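Local atomic coordinates of Aac(6')-ib (Escherichia coli, PDB entry 2BUE), a protein that probably transfers an acetyl group from acetyl-CoA to the 6'-amino group of aminoglycosides such as kanamycin B, conferring antibiotic resistance. Residues A[163-175]-A[182-194]. The protein carries 2 engineered substitutions. Residues are numbered along the deposited sequence; the frame is centred on the assembly and turned at random.
Sequences AIRCYEKAGFERQ and DGPAVYMVQTRQA. Engineered in segment 182-194: D182 (natural residue Tyr). With COA (coenzyme A), chain B.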
ATOM      1  N   ALA A 163      -6.863  -3.285  -9.152  1.00 12.27           N
ATOM      2  CA  ALA A 163      -5.721  -2.657  -8.420  1.00 12.67           C
ATOM      3  C   ALA A 163      -4.689  -2.130  -9.428  1.00 12.66           C
ATOM      4  O   ALA A 163      -4.184  -1.017  -9.295  1.00 11.66           O
ATOM      5  CB  ALA A 163      -5.080  -3.647  -7.486  1.00 12.82           C
ATOM      6  N   ILE A 164      -4.389  -2.935 -10.446  1.00 11.79           N
ATOM      7  CA  ILE A 164      -3.424  -2.522 -11.486  1.00 11.94           C
ATOM      8  C   ILE A 164      -3.854  -1.215 -12.175  1.00 12.15           C
ATOM      9  O   ILE A 164      -3.047  -0.275 -12.320  1.00 12.76           O
ATOM     10  CB  ILE A 164      -3.172  -3.663 -12.527  1.00 10.93           C
ATOM     11  CG1 ILE A 164      -2.496  -4.872 -11.849  1.00 11.19           C
ATOM     12  CG2 ILE A 164      -2.339  -3.158 -13.700  1.00 12.25           C
ATOM     13  CD1 ILE A 164      -2.630  -6.179 -12.649  1.00 11.97           C
ATOM     14  N   ARG A 165      -5.126  -1.137 -12.574  1.00 12.97           N
ATOM     15  CA  ARG A 165      -5.647   0.076 -13.191  1.00 14.56           C
ATOM     16  C   ARG A 165      -5.612   1.277 -12.243  1.00 13.69           C
ATOM     17  O   ARG A 165      -5.228   2.371 -12.652  1.00 13.68           O
ATOM     18  CB  ARG A 165      -7.063  -0.142 -13.733  1.00 15.39           C
ATOM     19  CG  ARG A 165      -7.642   1.102 -14.400  1.00 19.88           C
ATOM     20  CD  ARG A 165      -7.069   1.336 -15.805  1.00 27.97           C
ATOM     21  NE  ARG A 165      -7.249   2.725 -16.244  1.00 32.40           N
ATOM     22  CZ  ARG A 165      -6.253   3.531 -16.617  1.00 35.15           C
ATOM     23  NH1 ARG A 165      -5.000   3.088 -16.631  1.00 35.90           N
ATOM     24  NH2 ARG A 165      -6.509   4.780 -16.998  1.00 37.24           N
ATOM     25  N   CYS A 166      -5.992   1.068 -10.984  1.00 13.50           N
ATOM     26  CA  CYS A 166      -5.923   2.148  -9.987  1.00 13.17           C
ATOM     27  C   CYS A 166      -4.484   2.697  -9.921  1.00 12.42           C
ATOM     28  O   CYS A 166      -4.265   3.914  -9.982  1.00 12.44           O
ATOM     29  CB  CYS A 166      -6.362   1.619  -8.627  1.00 13.79           C
ATOM     30  SG  CYS A 166      -6.054   2.749  -7.255  1.00 14.47           S
ATOM     31  N   TYR A 167      -3.509   1.788  -9.829  1.00 11.84           N
ATOM     32  CA  TYR A 167      -2.113   2.206  -9.742  1.00 11.92           C
ATOM     33  C   TYR A 167      -1.660   2.993 -10.977  1.00 11.91           C
ATOM     34  O   TYR A 167      -0.963   4.002 -10.860  1.00 12.01           O
ATOM     35  CB  TYR A 167      -1.187   1.012  -9.491  1.00 12.88           C
ATOM     36  CG  TYR A 167      -1.228   0.492  -8.065  1.00 12.75           C
ATOM     37  CD1 TYR A 167      -0.963   1.368  -6.983  1.00 15.17           C
ATOM     38  CD2 TYR A 167      -1.414  -0.879  -7.799  1.00 13.83           C
ATOM     39  CE1 TYR A 167      -0.942   0.910  -5.646  1.00 15.74           C
ATOM     40  CE2 TYR A 167      -1.424  -1.350  -6.460  1.00 14.29           C
ATOM     41  CZ  TYR A 167      -1.181  -0.432  -5.390  1.00 14.39           C
ATOM     42  OH  TYR A 167      -1.159  -0.806  -4.042  1.00 17.95           O
ATOM     43  N   GLU A 168      -2.073   2.526 -12.155  1.00 11.99           N
ATOM     44  CA  GLU A 168      -1.796   3.258 -13.407  1.00 13.22           C
ATOM     45  C   GLU A 168      -2.389   4.665 -13.376  1.00 13.21           C
ATOM     46  O   GLU A 168      -1.710   5.628 -13.739  1.00 13.66           O
ATOM     47  CB  GLU A 168      -2.331   2.472 -14.609  1.00 13.57           C
ATOM     48  CG  GLU A 168      -1.509   1.231 -14.917  1.00 16.67           C
ATOM     49  CD  GLU A 168      -1.970   0.558 -16.197  1.00 19.62           C
ATOM     50  OE1 GLU A 168      -3.186   0.657 -16.500  1.00 22.69           O
ATOM     51  OE2 GLU A 168      -1.122  -0.064 -16.879  1.00 20.91           O
ATOM     52  N   LYS A 169      -3.641   4.779 -12.936  1.00 13.46           N
ATOM     53  CA  LYS A 169      -4.308   6.088 -12.829  1.00 14.95           C
ATOM     54  C   LYS A 169      -3.565   7.018 -11.860  1.00 15.45           C
ATOM     55  O   LYS A 169      -3.528   8.243 -12.047  1.00 17.00           O
ATOM     56  CB  LYS A 169      -5.761   5.922 -12.397  1.00 16.45           C
ATOM     57  CG  LYS A 169      -6.623   5.281 -13.471  1.00 19.17           C
ATOM     58  CD  LYS A 169      -8.074   5.630 -13.294  1.00 26.47           C
ATOM     59  CE  LYS A 169      -8.636   4.972 -12.092  1.00 28.26           C
ATOM     60  NZ  LYS A 169      -9.932   5.596 -11.681  1.00 31.69           N
ATOM     61  N   ALA A 170      -2.943   6.426 -10.845  1.00 15.05           N
ATOM     62  CA  ALA A 170      -2.137   7.192  -9.885  1.00 14.99           C
ATOM     63  C   ALA A 170      -0.674   7.436 -10.301  1.00 15.53           C
ATOM     64  O   ALA A 170       0.125   7.938  -9.483  1.00 16.01           O
ATOM     65  CB  ALA A 170      -2.188   6.521  -8.511  1.00 14.85           C
ATOM     66  N   GLY A 171      -0.300   7.046 -11.523  1.00 14.26           N
ATOM     67  CA  GLY A 171       1.009   7.398 -12.103  1.00 13.99           C
ATOM     68  C   GLY A 171       2.048   6.281 -12.122  1.00 13.49           C
ATOM     69  O   GLY A 171       3.205   6.511 -12.465  1.00 13.49           O
ATOM     70  N   PHE A 172       1.651   5.069 -11.727  1.00 12.69           N
ATOM     71  CA  PHE A 172       2.570   3.942 -11.762  1.00 11.62           C
ATOM     72  C   PHE A 172       2.609   3.344 -13.167  1.00 12.75           C
ATOM     73  O   PHE A 172       1.629   3.433 -13.913  1.00 13.93           O
ATOM     74  CB  PHE A 172       2.147   2.862 -10.755  1.00 11.07           C
ATOM     75  CG  PHE A 172       2.448   3.229  -9.327  1.00  9.06           C
ATOM     76  CD1 PHE A 172       3.623   2.760  -8.720  1.00  9.77           C
ATOM     77  CD2 PHE A 172       1.563   4.038  -8.599  1.00  9.58           C
ATOM     78  CE1 PHE A 172       3.937   3.108  -7.403  1.00  9.65           C
ATOM     79  CE2 PHE A 172       1.858   4.381  -7.289  1.00 11.06           C
ATOM     80  CZ  PHE A 172       3.045   3.914  -6.689  1.00  9.87           C
ATOM     81  N   GLU A 173       3.752   2.767 -13.517  1.00 13.23           N
ATOM     82  CA  GLU A 173       3.896   2.086 -14.812  1.00 15.04           C
ATOM     83  C   GLU A 173       4.275   0.633 -14.615  1.00 13.74           C
ATOM     84  O   GLU A 173       5.185   0.322 -13.850  1.00 12.07           O
ATOM     85  CB  GLU A 173       4.913   2.812 -15.692  1.00 15.73           C
ATOM     86  CG  GLU A 173       4.374   4.204 -16.079  1.00 19.38           C
ATOM     87  CD  GLU A 173       5.308   5.048 -16.939  1.00 20.11           C
ATOM     88  OE1 GLU A 173       6.426   4.601 -17.312  1.00 25.75           O
ATOM     89  OE2 GLU A 173       4.904   6.198 -17.234  1.00 27.97           O
ATOM     90  N   ARG A 174       3.559  -0.254 -15.314  1.00 13.15           N
ATOM     91  CA  ARG A 174       3.879  -1.687 -15.287  1.00 13.59           C
ATOM     92  C   ARG A 174       5.263  -1.955 -15.898  1.00 12.87           C
ATOM     93  O   ARG A 174       5.566  -1.491 -16.998  1.00 13.74           O
ATOM     94  CB  ARG A 174       2.796  -2.506 -16.017  1.00 13.99           C
ATOM     95  CG  ARG A 174       1.483  -2.592 -15.273  1.00 13.80           C
ATOM     96  CD  ARG A 174       0.482  -3.503 -15.998  1.00 15.76           C
ATOM     97  NE  ARG A 174      -0.587  -2.736 -16.630  1.00 14.61           N
ATOM     98  CZ  ARG A 174      -1.677  -3.274 -17.189  1.00 16.72           C
ATOM     99  NH1 ARG A 174      -1.835  -4.591 -17.248  1.00 16.13           N
ATOM    100  NH2 ARG A 174      -2.620  -2.494 -17.683  1.00 16.42           N
ATOM    101  N   GLN A 175       6.096  -2.681 -15.165  1.00 12.05           N
ATOM    102  CA  GLN A 175       7.425  -3.048 -15.631  1.00 11.58           C
ATOM    103  C   GLN A 175       7.504  -4.475 -16.152  1.00 12.20           C
ATOM    104  O   GLN A 175       8.095  -4.726 -17.203  1.00 12.60           O
ATOM    105  CB  GLN A 175       8.448  -2.862 -14.498  1.00 11.55           C
ATOM    106  CG  GLN A 175       8.505  -1.437 -13.974  1.00 11.69           C
ATOM    107  CD  GLN A 175       8.776  -0.447 -15.086  1.00 12.51           C
ATOM    108  OE1 GLN A 175       9.791  -0.547 -15.787  1.00 14.67           O
ATOM    109  NE2 GLN A 175       7.875   0.507 -15.266  1.00 12.15           N
ATOM    110  N   ASP A 182       4.765 -14.050  -2.220  1.00 12.90           N
ATOM    111  CA  ASP A 182       3.314 -14.175  -2.408  1.00 12.87           C
ATOM    112  C   ASP A 182       2.963 -14.555  -3.852  1.00 12.98           C
ATOM    113  O   ASP A 182       1.830 -14.328  -4.303  1.00 13.27           O
ATOM    114  CB  ASP A 182       2.592 -12.885  -2.008  1.00 13.05           C
ATOM    115  CG  ASP A 182       2.582 -12.674  -0.487  1.00 14.72           C
ATOM    116  OD1 ASP A 182       2.871 -13.656   0.236  1.00 17.01           O
ATOM    117  OD2 ASP A 182       2.282 -11.551  -0.031  1.00 15.38           O
ATOM    118  N   GLY A 183       3.939 -15.128  -4.552  1.00 12.54           N
ATOM    119  CA  GLY A 183       3.757 -15.551  -5.956  1.00 12.24           C
ATOM    120  C   GLY A 183       4.186 -14.511  -6.976  1.00 12.30           C
ATOM    121  O   GLY A 183       4.705 -13.446  -6.632  1.00 11.54           O
ATOM    122  N   PRO A 184       3.948 -14.794  -8.257  1.00 11.52           N
ATOM    123  CA  PRO A 184       4.222 -13.837  -9.324  1.00 11.44           C
ATOM    124  C   PRO A 184       3.426 -12.566  -9.046  1.00 10.97           C
ATOM    125  O   PRO A 184       2.279 -12.649  -8.599  1.00 10.62           O
ATOM    126  CB  PRO A 184       3.647 -14.537 -10.582  1.00 12.42           C
ATOM    127  CG  PRO A 184       3.623 -15.984 -10.221  1.00 13.53           C
ATOM    128  CD  PRO A 184       3.359 -16.056  -8.755  1.00 12.49           C
ATOM    129  N   ALA A 185       4.043 -11.408  -9.307  1.00 10.17           N
ATOM    130  CA  ALA A 185       3.390 -10.132  -9.146  1.00  9.92           C
ATOM    131  C   ALA A 185       3.728  -9.242 -10.323  1.00 10.20           C
ATOM    132  O   ALA A 185       4.760  -9.429 -10.980  1.00 10.38           O
ATOM    133  CB  ALA A 185       3.838  -9.450  -7.828  1.00  9.76           C
ATOM    134  N   VAL A 186       2.849  -8.283 -10.586  1.00  9.22           N
ATOM    135  CA  VAL A 186       3.119  -7.295 -11.624  1.00  9.98           C
ATOM    136  C   VAL A 186       3.872  -6.149 -10.945  1.00  9.23           C
ATOM    137  O   VAL A 186       3.278  -5.397 -10.179  1.00  9.23           O
ATOM    138  CB  VAL A 186       1.835  -6.812 -12.302  1.00 10.31           C
ATOM    139  CG1 VAL A 186       2.140  -5.730 -13.342  1.00 11.12           C
ATOM    140  CG2 VAL A 186       1.124  -8.021 -12.973  1.00 12.33           C
ATOM    141  N   TYR A 187       5.171  -6.047 -11.232  1.00  8.97           N
ATOM    142  CA  TYR A 187       6.003  -5.006 -10.629  1.00  9.32           C
ATOM    143  C   TYR A 187       5.694  -3.672 -11.316  1.00  9.58           C
ATOM    144  O   TYR A 187       5.783  -3.545 -12.545  1.00  9.87           O
ATOM    145  CB  TYR A 187       7.462  -5.367 -10.813  1.00 10.09           C
ATOM    146  CG  TYR A 187       8.358  -4.488 -10.006  1.00  9.21           C
ATOM    147  CD1 TYR A 187       8.287  -4.486  -8.596  1.00  9.30           C
ATOM    148  CD2 TYR A 187       9.276  -3.657 -10.635  1.00 10.75           C
ATOM    149  CE1 TYR A 187       9.144  -3.662  -7.832  1.00  9.64           C
ATOM    150  CE2 TYR A 187      10.129  -2.814  -9.882  1.00  9.79           C
ATOM    151  CZ  TYR A 187      10.040  -2.817  -8.494  1.00 11.50           C
ATOM    152  OH  TYR A 187      10.860  -1.963  -7.787  1.00  9.88           O
ATOM    153  N   MET A 188       5.318  -2.673 -10.514  1.00  9.14           N
ATOM    154  CA  MET A 188       4.955  -1.353 -11.036  1.00  9.18           C
ATOM    155  C   MET A 188       5.748  -0.285 -10.298  1.00  9.70           C
ATOM    156  O   MET A 188       5.959  -0.402  -9.101  1.00  9.87           O
ATOM    157  CB  MET A 188       3.463  -1.092 -10.813  1.00  9.67           C
ATOM    158  CG  MET A 188       2.575  -2.160 -11.506  1.00  9.81           C
ATOM    159  SD  MET A 188       0.830  -1.811 -11.305  1.00 11.54           S
ATOM    160  CE  MET A 188       0.590  -0.382 -12.345  1.00 10.04           C
ATOM    161  N   VAL A 189       6.138   0.768 -11.007  1.00  9.81           N
ATOM    162  CA  VAL A 189       6.951   1.820 -10.380  1.00 10.09           C
ATOM    163  C   VAL A 189       6.528   3.220 -10.813  1.00 10.98           C
ATOM    164  O   VAL A 189       5.934   3.428 -11.889  1.00 10.96           O
ATOM    165  CB  VAL A 189       8.489   1.617 -10.633  1.00  9.13           C
ATOM    166  CG1 VAL A 189       8.983   0.241 -10.201  1.00 11.44           C
ATOM    167  CG2 VAL A 189       8.876   1.937 -12.080  1.00 11.64           C
ATOM    168  N   GLN A 190       6.876   4.188  -9.965  1.00 10.31           N
ATOM    169  CA  GLN A 190       6.746   5.606 -10.263  1.00 11.06           C
ATOM    170  C   GLN A 190       8.013   6.278  -9.713  1.00 10.52           C
ATOM    171  O   GLN A 190       8.254   6.237  -8.515  1.00 10.82           O
ATOM    172  CB  GLN A 190       5.509   6.169  -9.571  1.00 11.25           C
ATOM    173  CG  GLN A 190       5.213   7.589  -9.958  1.00 13.83           C
ATOM    174  CD  GLN A 190       3.889   8.114  -9.445  1.00 15.89           C
ATOM    175  OE1 GLN A 190       3.027   7.373  -8.897  1.00 17.54           O
ATOM    176  NE2 GLN A 190       3.688   9.401  -9.653  1.00 16.78           N
ATOM    177  N   THR A 191       8.839   6.861 -10.584  1.00 10.94           N
ATOM    178  CA  THR A 191      10.097   7.490 -10.148  1.00 10.91           C
ATOM    179  C   THR A 191       9.847   8.925  -9.685  1.00 10.85           C
ATOM    180  O   THR A 191       8.855   9.543 -10.056  1.00 10.60           O
ATOM    181  CB  THR A 191      11.134   7.561 -11.297  1.00 12.31           C
ATOM    182  OG1 THR A 191      10.619   8.410 -12.337  1.00 12.16           O
ATOM    183  CG2 THR A 191      11.437   6.132 -11.852  1.00 12.62           C
ATOM    184  N   ARG A 192      10.791   9.471  -8.917  1.00 10.47           N
ATOM    185  CA  ARG A 192      10.673  10.851  -8.494  1.00 11.12           C
ATOM    186  C   ARG A 192      10.650  11.757  -9.714  1.00 11.11           C
ATOM    187  O   ARG A 192       9.883  12.687  -9.737  1.00 11.38           O
ATOM    188  CB  ARG A 192      11.815  11.247  -7.560  1.00 10.70           C
ATOM    189  CG  ARG A 192      11.705  12.714  -7.130  1.00 10.29           C
ATOM    190  CD  ARG A 192      12.818  13.099  -6.168  1.00 10.85           C
ATOM    191  NE  ARG A 192      12.653  12.477  -4.850  1.00 10.33           N
ATOM    192  CZ  ARG A 192      11.847  12.938  -3.888  1.00 10.08           C
ATOM    193  NH1 ARG A 192      11.093  14.020  -4.087  1.00  9.31           N
ATOM    194  NH2 ARG A 192      11.761  12.270  -2.727  1.00 10.56           N
ATOM    195  N   GLN A 193      11.478  11.462 -10.725  1.00 12.75           N
ATOM    196  CA  GLN A 193      11.518  12.304 -11.943  1.00 15.12           C
ATOM    197  C   GLN A 193      10.152  12.350 -12.633  1.00 14.19           C
ATOM    198  O   GLN A 193       9.693  13.421 -13.058  1.00 13.12           O
ATOM    199  CB  GLN A 193      12.600  11.834 -12.916  1.00 15.38           C
ATOM    200  CG  GLN A 193      12.804  12.814 -14.110  1.00 20.59           C
ATOM    201  CD  GLN A 193      13.946  12.413 -15.056  1.00 21.99           C
ATOM    202  OE1 GLN A 193      13.981  11.288 -15.585  1.00 31.42           O
ATOM    203  NE2 GLN A 193      14.875  13.352 -15.294  1.00 28.87           N
ATOM    204  N   ALA A 194       9.485  11.193 -12.711  1.00 13.16           N
ATOM    205  CA  ALA A 194       8.131  11.139 -13.279  1.00 13.13           C
ATOM    206  C   ALA A 194       7.143  11.982 -12.500  1.00 12.98           C
ATOM    207  O   ALA A 194       6.334  12.707 -13.092  1.00 14.16           O
ATOM    208  CB  ALA A 194       7.635   9.666 -13.377  1.00 14.12           C
TER
HETATM  209  N1A COA B1200     -11.366  -5.258 -13.442  1.00 42.67           N
HETATM  210  C2A COA B1200     -10.587  -4.434 -14.143  1.00 42.45           C
HETATM  211  N3A COA B1200     -10.661  -3.120 -13.987  1.00 42.51           N
HETATM  212  C4A COA B1200     -11.538  -2.600 -13.111  1.00 41.95           C
HETATM  213  C5A COA B1200     -12.366  -3.424 -12.367  1.00 42.93           C
HETATM  214  C6A COA B1200     -12.265  -4.794 -12.547  1.00 42.58           C
HETATM  215  N6A COA B1200     -13.050  -5.614 -11.840  1.00 42.42           N
HETATM  216  N7A COA B1200     -13.128  -2.659 -11.587  1.00 43.29           N
HETATM  217  C8A COA B1200     -12.800  -1.393 -11.829  1.00 42.65           C
HETATM  218  N9A COA B1200     -11.840  -1.362 -12.761  1.00 42.29           N
HETATM  219  C1B COA B1200     -11.185  -0.170 -13.287  1.00 41.32           C
HETATM  220  C2B COA B1200     -12.134   0.982 -13.027  1.00 41.48           C
HETATM  221  O2B COA B1200     -12.945   1.166 -14.192  1.00 43.24           O
HETATM  222  C3B COA B1200     -11.162   2.130 -12.773  1.00 41.00           C
HETATM  223  O3B COA B1200     -10.590   2.549 -14.016  1.00 44.05           O
HETATM  224  P3B COA B1200     -11.258   3.722 -14.877  1.00 47.39           P
HETATM  225  O7A COA B1200     -10.159   4.036 -16.024  1.00 48.04           O
HETATM  226  O8A COA B1200     -11.325   5.015 -13.923  1.00 47.17           O
HETATM  227  O9A COA B1200     -12.583   3.323 -15.427  1.00 48.38           O
HETATM  228  C4B COA B1200     -10.046   1.441 -11.972  1.00 37.01           C
HETATM  229  O4B COA B1200     -10.071   0.041 -12.361  1.00 37.53           O
HETATM  230  C5B COA B1200     -10.021   1.546 -10.445  1.00 32.33           C
HETATM  231  O5B COA B1200      -9.781   2.886  -9.994  1.00 26.61           O
HETATM  232  P1A COA B1200     -10.493   3.360  -8.607  1.00 22.87           P
HETATM  233  O1A COA B1200      -9.765   4.553  -8.039  1.00 24.10           O
HETATM  234  O2A COA B1200     -11.971   3.448  -8.718  1.00 23.34           O
HETATM  235  O3A COA B1200     -10.138   2.099  -7.700  1.00 20.71           O
HETATM  236  P2A COA B1200     -10.780   1.841  -6.223  1.00 20.42           P
HETATM  237  O4A COA B1200     -11.267   3.123  -5.677  1.00 19.72           O
HETATM  238  O5A COA B1200     -11.666   0.640  -6.237  1.00 21.36           O
HETATM  239  O6A COA B1200      -9.422   1.438  -5.434  1.00 20.90           O
HETATM  240  CBP COA B1200      -8.338  -0.584  -4.627  1.00 17.37           C
HETATM  241  CCP COA B1200      -8.593   0.319  -5.852  1.00 17.47           C
HETATM  242  CDP COA B1200      -7.494  -1.792  -5.095  1.00 18.58           C
HETATM  243  CEP COA B1200      -7.561   0.237  -3.564  1.00 14.99           C
HETATM  244  CAP COA B1200      -9.710  -1.066  -4.045  1.00 17.81           C
HETATM  245  OAP COA B1200     -10.559  -1.564  -5.101  1.00 19.21           O
HETATM  246  C9P COA B1200      -9.555  -2.108  -2.915  1.00 17.40           C
HETATM  247  O9P COA B1200      -9.147  -1.756  -1.806  1.00 16.50           O
HETATM  248  N8P COA B1200      -9.894  -3.378  -3.234  1.00 18.16           N
HETATM  249  C7P COA B1200      -9.808  -4.502  -2.275  1.00 19.68           C
HETATM  250  C6P COA B1200      -8.367  -4.661  -1.723  1.00 21.60           C
HETATM  251  C5P COA B1200      -7.264  -4.646  -2.810  1.00 24.11           C
HETATM  252  O5P COA B1200      -7.430  -5.180  -3.910  1.00 21.45           O
HETATM  253  N4P COA B1200      -6.121  -4.031  -2.464  1.00 22.83           N
HETATM  254  C3P COA B1200      -5.000  -3.918  -3.422  1.00 24.72           C
HETATM  255  C2P COA B1200      -4.057  -5.119  -3.391  1.00 27.31           C
HETATM  256  S1P COA B1200      -2.581  -4.879  -4.480  1.00 29.33           S
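I164 meets the strand with two branches: CD1 lies 4.2 Å from V186 CG2, and CG2 touches the sulfur of M188. Unbranched and flexible, M188 suits the interface between helix 163-169 and its own strand; turning at its last torsion (chi3 71°), it brings CE to 3.6 Å from Y167 CB, while SD makes an oblique Met-aromatic contact with the Y167 ring. The ring's hydroxyl bonds Q119, and its edge faces the coenzyme A sulfur. R165, whose side chain starts away from the strand, and K169 both bond the 3'-phosphate. E168 packs its CG on M188 CE, yet its carboxylate takes R165 NH1 and, at OE2, both NE (2.7 Å) and NH2 of R174, which come from above the carboxylate plane. G171 closes the helix in a Schellman motif; at its positive phi a CB would jam against the preceding carbonyl O, hence glycine. F172 turns one ring face to Q190, whose CB sits 4.1 Å from the ring centroid. E173 N donates antiparallel to V189 O (2.8 Å), and E173 O accepts from V189 N. R174's aliphatic chain lies beside M188, CG 3.7 Å from V186 CG1. Q175 N bonds Y187 O; the Q175 side chain, bent at chi2, returns NE2 to E173 O and crosses that of V189 at about a right angle. Apolar contacts thus fasten the GNAT cofactor helix to the C-terminal hairpin, while E168 links R174 to R165, probably helping to position this phosphate-binding arginine.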